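Local coordinates for DUF3218 domain-containing protein (Pseudomonas aeruginosa, PDB 2IGS) that is of unknown function but belongs to a largely helical family grouped with the lysozyme-like proteins, at residues K21-Q26 with V93-L98; V32-Q37 with S101-L106; S66-Q71 with V127-V132; F81-V84 with V90-V93; E171-L176 with A206-L211. All coordinates share one frame; numbering follows the deposited sequence.

Three of the five contacts, interactions 1, 2 and 4, use helix 87-113. Interaction 1 sets it against helix 12-27, interaction 2 against the start of helix 35-48, and interaction 4 against the end of helix 63-82; interactions 1 and 4 share Val93. Interaction 5 lies closest to the middle of the chain, and its touching residues are all buried. Interactions 1 and 4 are also buried but lie far from the centre; in interaction 4 a disulfide cysteine and an arginine paired with glutamates join the apolar packing. Interactions 2 and 3 are only partly buried, and each brings a proline. No hydrogen bond crosses any contact; the polar bonds made lie within a segment or lead outward.

Interaction 1: K21-Q26 with V93-L98; sequences KGFARQ and VEILPL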
# COMPACT_ATOMS: atom_id res chain seq x y z
N LYS F 21 -45.32 -4.26 -28.65
CA LYS F 21 -46.49 -3.65 -28.02
C LYS F 21 -47.80 -4.21 -28.66
O LYS F 21 -48.78 -4.51 -27.97
CB LYS F 21 -46.41 -2.11 -28.11
CG LYS F 21 -47.29 -1.37 -27.11
CD LYS F 21 -47.01 0.15 -27.08
CE LYS F 21 -48.20 0.89 -26.45
NZ LYS F 21 -47.89 2.26 -25.93
N GLY F 22 -47.75 -4.42 -29.97
CA GLY F 22 -48.87 -4.96 -30.73
C GLY F 22 -49.17 -6.42 -30.47
O GLY F 22 -50.35 -6.79 -30.35
N PHE F 23 -48.13 -7.26 -30.41
CA PHE F 23 -48.29 -8.66 -30.04
C PHE F 23 -48.87 -8.77 -28.62
O PHE F 23 -49.78 -9.54 -28.40
CB PHE F 23 -46.98 -9.45 -30.13
CG PHE F 23 -46.45 -9.63 -31.53
CD1 PHE F 23 -47.30 -9.83 -32.61
CD2 PHE F 23 -45.08 -9.65 -31.75
CE1 PHE F 23 -46.80 -10.03 -33.90
CE2 PHE F 23 -44.55 -9.85 -33.04
CZ PHE F 23 -45.42 -10.04 -34.11
N ALA F 24 -48.34 -7.98 -27.69
CA ALA F 24 -48.71 -8.05 -26.28
C ALA F 24 -50.15 -7.65 -26.04
O ALA F 24 -50.83 -8.22 -25.18
CB ALA F 24 -47.77 -7.18 -25.41
N ARG F 25 -50.61 -6.66 -26.79
CA ARG F 25 -52.01 -6.24 -26.73
C ARG F 25 -52.94 -7.35 -27.27
O ARG F 25 -53.99 -7.60 -26.69
CB ARG F 25 -52.22 -4.90 -27.44
CG ARG F 25 -53.61 -4.32 -27.19
CD ARG F 25 -53.85 -2.98 -27.86
NE ARG F 25 -55.15 -3.00 -28.51
CZ ARG F 25 -56.32 -2.91 -27.88
NH1 ARG F 25 -56.38 -2.77 -26.56
NH2 ARG F 25 -57.45 -2.97 -28.58
N GLN F 26 -52.53 -8.00 -28.36
CA GLN F 26 -53.18 -9.23 -28.83
C GLN F 26 -53.28 -10.26 -27.71
O GLN F 26 -54.30 -10.93 -27.56
CB GLN F 26 -52.39 -9.87 -29.96
CG GLN F 26 -52.54 -9.24 -31.30
CD GLN F 26 -52.45 -10.26 -32.43
OE1 GLN F 26 -53.28 -11.18 -32.51
NE2 GLN F 26 -51.46 -10.11 -33.29
N VAL F 93 -45.67 -18.39 -23.03
CA VAL F 93 -44.35 -19.05 -22.98
C VAL F 93 -43.24 -18.21 -23.63
O VAL F 93 -42.14 -18.10 -23.09
CB VAL F 93 -44.37 -20.50 -23.54
CG1 VAL F 93 -42.97 -21.14 -23.50
CG2 VAL F 93 -45.38 -21.35 -22.75
N GLU F 94 -43.56 -17.58 -24.75
CA GLU F 94 -42.56 -16.87 -25.54
C GLU F 94 -42.45 -15.36 -25.30
O GLU F 94 -41.37 -14.84 -24.98
CB GLU F 94 -42.77 -17.18 -27.03
CG GLU F 94 -42.85 -18.69 -27.32
CD GLU F 94 -43.28 -19.02 -28.74
OE1 GLU F 94 -44.07 -19.96 -28.93
OE2 GLU F 94 -42.84 -18.33 -29.68
N ILE F 95 -43.57 -14.66 -25.42
CA ILE F 95 -43.53 -13.20 -25.50
C ILE F 95 -43.63 -12.44 -24.16
O ILE F 95 -42.71 -11.71 -23.78
CB ILE F 95 -44.51 -12.68 -26.58
CG1 ILE F 95 -44.07 -13.22 -27.96
CG2 ILE F 95 -44.57 -11.14 -26.57
CD1 ILE F 95 -44.85 -12.67 -29.16
N LEU F 96 -44.73 -12.60 -23.44
CA LEU F 96 -44.88 -11.83 -22.19
C LEU F 96 -43.77 -12.16 -21.17
O LEU F 96 -43.23 -11.25 -20.54
CB LEU F 96 -46.30 -11.95 -21.61
CG LEU F 96 -47.46 -11.55 -22.55
CD1 LEU F 96 -48.82 -11.68 -21.89
CD2 LEU F 96 -47.30 -10.15 -23.13
N PRO F 97 -43.40 -13.45 -21.02
CA PRO F 97 -42.26 -13.76 -20.15
C PRO F 97 -40.94 -13.12 -20.60
O PRO F 97 -40.15 -12.70 -19.76
CB PRO F 97 -42.17 -15.29 -20.23
CG PRO F 97 -43.59 -15.73 -20.58
CD PRO F 97 -44.02 -14.69 -21.56
N LEU F 98 -40.72 -13.05 -21.91
CA LEU F 98 -39.56 -12.33 -22.43
C LEU F 98 -39.60 -10.86 -22.05
O LEU F 98 -38.60 -10.30 -21.60
CB LEU F 98 -39.46 -12.46 -23.96
CG LEU F 98 -38.16 -11.92 -24.58
CD1 LEU F 98 -37.85 -12.66 -25.90
CD2 LEU F 98 -38.21 -10.39 -24.81
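Phe23 and Ile95 form one half of this apolar contact, Ala24 and Leu96 the other. The Ile95 side chain meets that of Phe23 at about a right angle: its CD1 lies 4.0 Å from Phe23 CB and equally far from ring carbon CD2, so a single methyl touches both the root of the side chain and one ring carbon, coming at the ring obliquely. The outer arm of Ile95 is fully extended (chi2 -174°), which carries CD1 across to the other helix. In the second pair Leu96 CD2 rests 3.8 Å from Ala24 CB and 4.0 Å from Ala24 CA. The Leu96 side chain leaves its backbone pointing past the other helix, and only its branched end turns in to the small alanine.

The polar interactions stay within each helix or leave the contact. Arg25 N and Gln26 N bond to Lys21 O and Gly22 O. In 93-98 the turn is wider, of pi type, with Ile95 N probably bonded to Val90 O, and the helix kinks at Pro97, whose nitrogen carries no hydrogen. Glu94 forms a salt bridge with Arg89.

Helix 12-27 thus packs on helix 87-113, while Ile79 of helix 63-82 touches both Phe23 and Ile95, and loop residues Phe31 and Phe33 lie against Leu96 and Ala24.

Interaction 2: V32-Q37 with S101-L106; sequences VFPEAQ and SMAQNL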
# COMPACT_ATOMS: atom_id res chain seq x y z
N VAL F 32 -49.45 -4.76 -18.68
CA VAL F 32 -48.71 -3.50 -18.67
C VAL F 32 -47.38 -3.70 -19.41
O VAL F 32 -46.45 -4.35 -18.89
CB VAL F 32 -48.48 -2.98 -17.21
CG1 VAL F 32 -47.90 -1.58 -17.22
CG2 VAL F 32 -49.78 -3.01 -16.40
N PHE F 33 -47.31 -3.17 -20.63
CA PHE F 33 -46.13 -3.28 -21.49
C PHE F 33 -44.97 -2.42 -20.96
O PHE F 33 -45.11 -1.20 -20.82
CB PHE F 33 -46.51 -2.87 -22.93
CG PHE F 33 -45.41 -3.09 -23.93
CD1 PHE F 33 -44.61 -2.02 -24.36
CD2 PHE F 33 -45.16 -4.35 -24.45
CE1 PHE F 33 -43.57 -2.23 -25.29
CE2 PHE F 33 -44.11 -4.56 -25.36
CZ PHE F 33 -43.33 -3.50 -25.78
N PRO F 34 -43.81 -3.06 -20.65
CA PRO F 34 -42.66 -2.27 -20.15
C PRO F 34 -41.92 -1.56 -21.30
O PRO F 34 -40.82 -2.02 -21.71
CB PRO F 34 -41.78 -3.33 -19.46
CG PRO F 34 -42.13 -4.64 -20.15
CD PRO F 34 -43.51 -4.50 -20.76
N GLU F 35 -42.49 -0.48 -21.82
CA GLU F 35 -41.93 0.14 -23.03
C GLU F 35 -40.54 0.74 -22.85
O GLU F 35 -39.69 0.58 -23.72
CB GLU F 35 -42.89 1.15 -23.67
CG GLU F 35 -42.44 1.58 -25.07
CD GLU F 35 -43.53 2.20 -25.90
OE1 GLU F 35 -44.26 3.07 -25.38
OE2 GLU F 35 -43.65 1.84 -27.10
N ALA F 36 -40.31 1.44 -21.74
CA ALA F 36 -39.00 2.08 -21.50
C ALA F 36 -37.85 1.08 -21.47
O ALA F 36 -36.86 1.28 -22.16
CB ALA F 36 -39.02 2.94 -20.22
N GLN F 37 -38.01 0.02 -20.68
CA GLN F 37 -37.02 -1.05 -20.57
C GLN F 37 -36.80 -1.82 -21.88
O GLN F 37 -35.67 -2.21 -22.19
CB GLN F 37 -37.37 -2.03 -19.44
CG GLN F 37 -37.42 -1.41 -18.05
CD GLN F 37 -38.83 -1.03 -17.61
OE1 GLN F 37 -39.63 -0.51 -18.39
NE2 GLN F 37 -39.14 -1.28 -16.33
N SER F 101 -39.18 -10.45 -18.25
CA SER F 101 -37.87 -10.86 -17.74
C SER F 101 -36.79 -9.83 -18.09
O SER F 101 -35.98 -9.47 -17.24
CB SER F 101 -37.49 -12.28 -18.21
OG SER F 101 -36.40 -12.30 -19.14
N MSE F 102 -36.81 -9.33 -19.33
CA MSE F 102 -35.92 -8.25 -19.72
C MSE F 102 -36.07 -7.00 -18.89
O MSE F 102 -35.07 -6.36 -18.58
CB MSE F 102 -36.10 -7.88 -21.18
CG MSE F 102 -35.39 -8.80 -22.12
SE MSE F 102 -34.94 -7.96 -23.79
CE MSE F 102 -36.45 -6.76 -24.03
N ALA F 103 -37.30 -6.66 -18.51
CA ALA F 103 -37.56 -5.45 -17.74
C ALA F 103 -36.93 -5.58 -16.36
O ALA F 103 -36.22 -4.69 -15.92
CB ALA F 103 -39.06 -5.20 -17.63
N GLN F 104 -37.18 -6.72 -15.71
CA GLN F 104 -36.65 -7.03 -14.39
C GLN F 104 -35.13 -7.13 -14.38
O GLN F 104 -34.47 -6.59 -13.48
CB GLN F 104 -37.30 -8.31 -13.83
CG GLN F 104 -38.79 -8.15 -13.48
CD GLN F 104 -39.53 -9.47 -13.24
OE1 GLN F 104 -39.09 -10.54 -13.66
NE2 GLN F 104 -40.69 -9.38 -12.57
N ASN F 105 -34.57 -7.81 -15.38
CA ASN F 105 -33.12 -7.98 -15.45
C ASN F 105 -32.38 -6.66 -15.68
O ASN F 105 -31.41 -6.36 -14.98
CB ASN F 105 -32.72 -9.09 -16.42
CG ASN F 105 -33.06 -10.50 -15.86
OD1 ASN F 105 -32.95 -10.73 -14.65
ND2 ASN F 105 -33.51 -11.41 -16.74
N LEU F 106 -32.90 -5.87 -16.62
CA LEU F 106 -32.40 -4.52 -16.89
C LEU F 106 -32.45 -3.58 -15.70
O LEU F 106 -31.50 -2.79 -15.50
CB LEU F 106 -33.19 -3.91 -18.05
CG LEU F 106 -32.56 -2.90 -19.04
CD1 LEU F 106 -33.37 -1.63 -19.16
CD2 LEU F 106 -31.05 -2.62 -18.86
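Gln37 lies over Ala103, overlapping it with nearly the whole length of its side chain. Its CB is 3.8 Å from Ala103 CA, and its CG is next to the same atom. The chain then bends at chi2 (97°), turning the amide back so that NE2 ends 4.1 Å from Ala103 CB. Carbon from the glutamine thus packs on the alanine, while NE2 keeps a hydrogen bond to Asp107 OD2, one helical turn further along helix 87-113; that bond would help fix how the amide is rotated.

The alanine methyl has a second neighbour. Pro34 brings its ring up with CB 3.8 Å and CG 4.0 Å from Ala103 CB. Beyond the alanine, Leu106 CD1 reaches to 3.8 Å from Gln37 O and 4.0 Å from Gln37 CA, a methyl set against the backbone and the root of the glutamine side chain. With nothing larger than a methyl on Ala103, the two backbones come close, the CA atoms of Gln37 and Ala103 being 5.3 Å apart.

Pro34 has a part in the backbone as well. It is the centre of an inverse gamma turn, with a weak bond from Glu35 N to Phe33 O, and it occupies the N-cap position of helix 35-48. Its own carbonyl O accepts a hydrogen bond from Thr38 OG1. The arrangement is that of a helix that starts just after a proline-centred inverse gamma turn, its first turn lying close against helix 87-113 at a small residue, in a largely helical fold.

Interaction 3: S66-Q71 with V127-V132; sequences STLLAQ and VYPTDV
Tyr128 carries Val127 CG1 on one face of its ring, 3.9 Å above the plane and offset toward the rim, while Leu68 CD2 comes in at a slant to touch the near end of the side chain, 4.1 Å from Tyr128 CB. Phe52 meets the same ring with its plane almost parallel, and the phenol OH is hydrogen-bonded to Asp62. Leu68 CD2 also points at Pro129, 3.8 Å from its CD. Thr130 instead runs alongside Leu68 in the opposite sense, and its OG1 lies 3.4 Å from Leu68 CD1, a plain polar-to-apolar touch. The torsions of Leu68 are unusual, so the exact setting of its methyls deserves caution.

The three residues that receive the leucine belong to a type I beta turn, Tyr128 to Asp131, which leads into strand 132-134 of the small antiparallel sheet; Leu68 projects from helix 63-82. Asp131 N bonds to Tyr128 O at 3.1 Å. In return Asp131 OD2 takes Tyr128 N at 3.0 Å, nearly straight at 167°, with the donor well above the carboxylate plane, and accepts a weaker bond from Val127 N. Thr130 also touches Ala206 and Pro129 touches Tyr203, both of helix 203-216.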
# COMPACT_ATOMS: atom_id res chain seq x y z
N SER F 66 -27.62 -5.28 -40.24
CA SER F 66 -28.83 -5.27 -41.06
C SER F 66 -29.45 -6.64 -41.22
O SER F 66 -30.68 -6.78 -41.14
CB SER F 66 -28.53 -4.67 -42.44
OG SER F 66 -27.91 -3.40 -42.29
N THR F 67 -28.61 -7.65 -41.44
CA THR F 67 -29.06 -9.04 -41.50
C THR F 67 -29.78 -9.48 -40.22
O THR F 67 -30.85 -10.06 -40.26
CB THR F 67 -27.92 -9.97 -41.89
OG1 THR F 67 -27.51 -9.64 -43.23
CG2 THR F 67 -28.34 -11.47 -41.84
N LEU F 68 -29.21 -9.15 -39.07
CA LEU F 68 -29.86 -9.38 -37.79
C LEU F 68 -31.25 -8.76 -37.71
O LEU F 68 -32.17 -9.36 -37.14
CB LEU F 68 -28.99 -8.80 -36.67
CG LEU F 68 -28.13 -9.78 -35.84
CD1 LEU F 68 -27.90 -11.19 -36.49
CD2 LEU F 68 -26.83 -9.16 -35.35
N LEU F 69 -31.37 -7.53 -38.22
CA LEU F 69 -32.63 -6.78 -38.21
C LEU F 69 -33.66 -7.38 -39.15
O LEU F 69 -34.82 -7.52 -38.77
CB LEU F 69 -32.41 -5.28 -38.49
CG LEU F 69 -31.46 -4.51 -37.54
CD1 LEU F 69 -31.28 -3.08 -38.05
CD2 LEU F 69 -31.96 -4.46 -36.11
N ALA F 70 -33.23 -7.75 -40.36
CA ALA F 70 -34.05 -8.56 -41.31
C ALA F 70 -34.58 -9.85 -40.70
O ALA F 70 -35.76 -10.17 -40.87
CB ALA F 70 -33.30 -8.86 -42.62
N GLN F 71 -33.73 -10.59 -39.98
CA GLN F 71 -34.14 -11.83 -39.31
C GLN F 71 -35.22 -11.53 -38.28
O GLN F 71 -36.15 -12.30 -38.08
CB GLN F 71 -32.98 -12.51 -38.58
CG GLN F 71 -31.75 -12.80 -39.42
CD GLN F 71 -30.57 -13.25 -38.57
OE1 GLN F 71 -30.52 -13.01 -37.35
NE2 GLN F 71 -29.60 -13.92 -39.20
N VAL F 127 -18.56 -8.82 -31.57
CA VAL F 127 -19.07 -7.53 -32.05
C VAL F 127 -20.62 -7.51 -32.13
O VAL F 127 -21.25 -6.46 -31.89
CB VAL F 127 -18.45 -7.17 -33.45
CG1 VAL F 127 -19.04 -5.91 -34.00
CG2 VAL F 127 -16.94 -7.02 -33.38
N TYR F 128 -21.22 -8.65 -32.47
CA TYR F 128 -22.68 -8.78 -32.64
C TYR F 128 -23.38 -9.46 -31.46
O TYR F 128 -22.77 -10.30 -30.80
CB TYR F 128 -22.97 -9.51 -33.95
CG TYR F 128 -22.37 -8.74 -35.10
CD1 TYR F 128 -22.96 -7.56 -35.55
CD2 TYR F 128 -21.17 -9.14 -35.67
CE1 TYR F 128 -22.40 -6.83 -36.56
CE2 TYR F 128 -20.59 -8.40 -36.69
CZ TYR F 128 -21.21 -7.24 -37.12
OH TYR F 128 -20.65 -6.51 -38.15
N PRO F 129 -24.65 -9.10 -31.18
CA PRO F 129 -25.25 -9.66 -29.96
C PRO F 129 -25.48 -11.16 -30.06
O PRO F 129 -25.52 -11.84 -29.05
CB PRO F 129 -26.58 -8.90 -29.84
CG PRO F 129 -26.90 -8.47 -31.23
CD PRO F 129 -25.58 -8.21 -31.88
N THR F 130 -25.60 -11.66 -31.29
CA THR F 130 -25.84 -13.06 -31.55
C THR F 130 -24.55 -13.86 -31.75
O THR F 130 -24.60 -15.03 -32.12
CB THR F 130 -26.68 -13.23 -32.81
OG1 THR F 130 -26.07 -12.48 -33.87
CG2 THR F 130 -28.11 -12.71 -32.58
N ASP F 131 -23.40 -13.24 -31.53
CA ASP F 131 -22.14 -13.94 -31.79
C ASP F 131 -21.97 -15.12 -30.82
O ASP F 131 -22.39 -15.07 -29.63
CB ASP F 131 -20.93 -12.99 -31.70
CG ASP F 131 -20.62 -12.27 -33.03
OD1 ASP F 131 -21.07 -12.71 -34.11
OD2 ASP F 131 -19.91 -11.24 -33.01
N VAL F 132 -21.39 -16.19 -31.36
CA VAL F 132 -20.98 -17.35 -30.58
C VAL F 132 -19.52 -17.64 -30.89
O VAL F 132 -19.11 -17.79 -32.06
CB VAL F 132 -21.89 -18.59 -30.83
CG1 VAL F 132 -21.51 -19.75 -29.89
CG2 VAL F 132 -23.37 -18.21 -30.62

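Interaction 4: F81-V84 with V90-V93; sequences FRMV and VCNV
Val90 parts its two methyls between Met83 and Arg82, closing a helical hairpin in which helix 63-82 ends, the chain turns, and helix 87-113 sets off roughly back the other way, diverging from it. The tight side is the one toward Met83, here selenomethionine. Its chain is bent at chi2 (-79°) and again at chi3 (65°), which folds the terminal methyl CE round to face the other helix. CE lies 3.3 Å from Val90 CG1, closer than carbon atoms normally pack, so the exact place of this methyl is doubtful. With the same reserve, CE is modelled 3.6 Å from Cys91 SG. Cys91 is disulfide-bonded to Cys27, which ties the hairpin to the end of helix 12-27.

The looser side belongs to Arg82, which is partly exposed. A bend at chi3 (-58°) brings its guanidinium over Val90, so that one face of the group rests on an apolar methyl while its nitrogens turn to acids outside the two segments: NH1 to Glu86 in the link between the helices, NH2 to Glu94 one turn beyond Val90. The Glu94 pair is modelled too close, so its exact geometry is doubtful, but together the two acids would probably restrain the group. Val90 CG2 stands 3.5 Å above the guanidinium plane, off its centre toward the rim, and is 3.8 Å from both CZ and NH1 of Arg82.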
# COMPACT_ATOMS: atom_id res chain seq x y z
N PHE F 81 -48.34 -15.07 -37.71
CA PHE F 81 -49.00 -16.29 -38.18
C PHE F 81 -49.35 -17.26 -37.05
O PHE F 81 -50.43 -17.85 -37.05
CB PHE F 81 -48.18 -17.00 -39.27
CG PHE F 81 -48.30 -16.38 -40.64
CD1 PHE F 81 -49.32 -16.76 -41.50
CD2 PHE F 81 -47.40 -15.42 -41.06
CE1 PHE F 81 -49.44 -16.18 -42.77
CE2 PHE F 81 -47.51 -14.83 -42.33
CZ PHE F 81 -48.53 -15.22 -43.18
N ARG F 82 -48.44 -17.43 -36.09
CA ARG F 82 -48.63 -18.40 -35.01
C ARG F 82 -49.60 -17.91 -33.92
O ARG F 82 -50.11 -18.71 -33.13
CB ARG F 82 -47.28 -18.84 -34.41
CG ARG F 82 -46.37 -19.61 -35.38
CD ARG F 82 -45.36 -20.51 -34.64
NE ARG F 82 -44.54 -19.74 -33.74
CZ ARG F 82 -44.47 -19.86 -32.41
NH1 ARG F 82 -45.14 -20.79 -31.75
NH2 ARG F 82 -43.68 -19.04 -31.74
N MSE F 83 -49.83 -16.59 -33.87
CA MSE F 83 -50.83 -15.96 -33.01
C MSE F 83 -52.24 -16.50 -33.24
O MSE F 83 -53.04 -16.52 -32.30
CB MSE F 83 -50.83 -14.43 -33.20
CG MSE F 83 -49.78 -13.67 -32.39
SE MSE F 83 -50.35 -13.43 -30.53
CE MSE F 83 -50.37 -15.25 -29.96
N VAL F 84 -52.53 -16.93 -34.47
CA VAL F 84 -53.87 -17.46 -34.84
C VAL F 84 -54.20 -18.78 -34.12
O VAL F 84 -55.30 -18.95 -33.58
CB VAL F 84 -54.04 -17.67 -36.38
CG1 VAL F 84 -55.48 -18.12 -36.72
CG2 VAL F 84 -53.71 -16.41 -37.17
N VAL F 90 -47.40 -18.64 -27.59
CA VAL F 90 -46.81 -17.40 -28.07
C VAL F 90 -46.88 -16.36 -26.95
O VAL F 90 -45.89 -15.72 -26.63
CB VAL F 90 -47.48 -16.91 -29.37
CG1 VAL F 90 -47.08 -15.48 -29.67
CG2 VAL F 90 -47.15 -17.84 -30.56
N CYS F 91 -48.04 -16.25 -26.32
CA CYS F 91 -48.25 -15.25 -25.28
C CYS F 91 -47.58 -15.56 -23.94
O CYS F 91 -46.82 -14.74 -23.42
CB CYS F 91 -49.73 -15.02 -25.07
SG CYS F 91 -50.45 -14.27 -26.54
N ASN F 92 -47.87 -16.74 -23.41
CA ASN F 92 -47.50 -17.11 -22.05
C ASN F 92 -46.23 -17.94 -21.91
O ASN F 92 -45.77 -18.17 -20.80
CB ASN F 92 -48.68 -17.81 -21.36
CG ASN F 92 -49.96 -16.99 -21.43
OD1 ASN F 92 -49.94 -15.76 -21.44
ND2 ASN F 92 -51.10 -17.69 -21.49
N VAL F 93 -45.67 -18.39 -23.03
CA VAL F 93 -44.35 -19.05 -22.98
C VAL F 93 -43.24 -18.21 -23.63
O VAL F 93 -42.14 -18.10 -23.09
CB VAL F 93 -44.37 -20.50 -23.54
CG1 VAL F 93 -42.97 -21.14 -23.50
CG2 VAL F 93 -45.38 -21.35 -22.75

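Interaction 5: E171-L176 with A206-L211; sequences EDIKAL and AVTLLL
Ile173 of the short helix 171-177 packs on Thr208 and Leu209 of helix 203-216, the last helix of the chain, making a small buried helix-to-helix contact near the middle of the fold. One isoleucine provides everything from its side, and its two branches go to different partners. The longer branch, CG1 to CD1, has CD1 lying anti to CA (chi2 -175°) and meets the threonine at about a right angle: Ile173 CD1 is 3.7 Å from Thr208 CB and 3.8 Å from Thr208 CG2. The shorter branch holds to the base of the leucine, with Ile173 CG2 4.2 Å from Leu209 CB, a looser touch. The CA atoms of Ile173 and Leu209 are 7.2 Å apart.

Thr208 presents carbon to the isoleucine while its hydroxyl is bonded within its own helix. With OG1 beside the backbone N (chi1 -48°), the oxygen is bonded to Thr204 O in the preceding turn, and the methyl CG2, pointing away from the backbone N, is left next to CD1 of the isoleucine. A buried polar atom is thus satisfied locally, and the interface itself stays apolar.

Around this, both helices have further neighbours. Asp172 forms a salt bridge with Arg89, and Lys174 makes a cation-pi contact with Trp164 of helix 161-165. Thr208 also touches Leu98 and Met102 of helix 87-113, Val207 and Leu211 lie on helix 35-48, and Leu209 and Leu210 reach Val154 of strand 154-155, so helix 203-216 has helices and the small sheet about it.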
# COMPACT_ATOMS: atom_id res chain seq x y z
N GLU F 171 -38.53 -19.90 -21.05
CA GLU F 171 -38.31 -21.33 -21.28
C GLU F 171 -37.41 -21.65 -22.47
O GLU F 171 -36.42 -22.38 -22.34
CB GLU F 171 -39.66 -22.05 -21.47
CG GLU F 171 -40.46 -22.24 -20.19
CD GLU F 171 -41.88 -22.79 -20.43
OE1 GLU F 171 -42.06 -23.63 -21.34
OE2 GLU F 171 -42.80 -22.37 -19.70
N ASP F 172 -37.75 -21.09 -23.63
CA ASP F 172 -37.11 -21.46 -24.92
C ASP F 172 -35.63 -21.07 -25.02
O ASP F 172 -34.84 -21.80 -25.63
CB ASP F 172 -37.90 -20.89 -26.10
CG ASP F 172 -39.23 -21.61 -26.32
OD1 ASP F 172 -40.12 -21.01 -26.95
OD2 ASP F 172 -39.37 -22.77 -25.88
N ILE F 173 -35.27 -19.95 -24.42
CA ILE F 173 -33.87 -19.53 -24.30
C ILE F 173 -33.12 -20.40 -23.29
O ILE F 173 -31.99 -20.84 -23.54
CB ILE F 173 -33.74 -18.01 -23.97
CG1 ILE F 173 -34.61 -17.18 -24.92
CG2 ILE F 173 -32.28 -17.56 -24.07
CD1 ILE F 173 -34.48 -15.68 -24.75
N LYS F 174 -33.76 -20.66 -22.16
CA LYS F 174 -33.23 -21.60 -21.17
C LYS F 174 -32.95 -23.00 -21.78
O LYS F 174 -31.92 -23.61 -21.50
CB LYS F 174 -34.20 -21.69 -19.96
CG LYS F 174 -33.51 -21.82 -18.62
CD LYS F 174 -34.49 -22.16 -17.50
CE LYS F 174 -33.78 -22.68 -16.21
NZ LYS F 174 -32.94 -21.64 -15.48
N ALA F 175 -33.86 -23.48 -22.62
CA ALA F 175 -33.72 -24.79 -23.28
C ALA F 175 -32.62 -24.82 -24.35
O ALA F 175 -31.96 -25.86 -24.56
CB ALA F 175 -35.06 -25.23 -23.88
N LEU F 176 -32.44 -23.69 -25.03
CA LEU F 176 -31.45 -23.54 -26.10
C LEU F 176 -30.02 -23.46 -25.57
O LEU F 176 -29.10 -23.99 -26.16
CB LEU F 176 -31.75 -22.27 -26.90
CG LEU F 176 -30.81 -21.83 -28.02
CD1 LEU F 176 -31.00 -22.66 -29.30
CD2 LEU F 176 -31.03 -20.37 -28.28
N ALA F 206 -30.89 -12.90 -27.92
CA ALA F 206 -29.50 -12.69 -27.45
C ALA F 206 -29.43 -11.58 -26.40
O ALA F 206 -28.70 -11.69 -25.43
CB ALA F 206 -28.59 -12.37 -28.60
N VAL F 207 -30.17 -10.48 -26.61
CA VAL F 207 -30.18 -9.41 -25.62
C VAL F 207 -30.89 -9.86 -24.34
O VAL F 207 -30.46 -9.50 -23.25
CB VAL F 207 -30.78 -8.08 -26.16
CG1 VAL F 207 -31.00 -7.10 -25.02
CG2 VAL F 207 -29.93 -7.46 -27.29
N THR F 208 -31.95 -10.66 -24.47
CA THR F 208 -32.65 -11.28 -23.32
C THR F 208 -31.69 -12.12 -22.46
O THR F 208 -31.68 -12.00 -21.24
CB THR F 208 -33.87 -12.13 -23.77
OG1 THR F 208 -34.66 -11.39 -24.70
CG2 THR F 208 -34.76 -12.53 -22.60
N LEU F 209 -30.89 -12.96 -23.12
CA LEU F 209 -29.91 -13.81 -22.47
C LEU F 209 -28.87 -12.95 -21.78
O LEU F 209 -28.53 -13.22 -20.61
CB LEU F 209 -29.23 -14.75 -23.50
CG LEU F 209 -28.06 -15.65 -23.07
CD1 LEU F 209 -28.56 -16.74 -22.11
CD2 LEU F 209 -27.34 -16.30 -24.28
N LEU F 210 -28.40 -11.92 -22.50
CA LEU F 210 -27.36 -11.02 -22.00
C LEU F 210 -27.74 -10.38 -20.66
O LEU F 210 -26.94 -10.36 -19.73
CB LEU F 210 -27.05 -9.91 -23.03
CG LEU F 210 -25.97 -8.89 -22.65
CD1 LEU F 210 -24.56 -9.51 -22.73
CD2 LEU F 210 -26.04 -7.64 -23.52
N LEU F 211 -28.95 -9.85 -20.60
CA LEU F 211 -29.46 -9.20 -19.41
C LEU F 211 -29.73 -10.20 -18.28
O LEU F 211 -29.49 -9.89 -17.13
CB LEU F 211 -30.74 -8.42 -19.75
CG LEU F 211 -30.55 -7.24 -20.71
CD1 LEU F 211 -31.88 -6.58 -21.04
CD2 LEU F 211 -29.54 -6.24 -20.15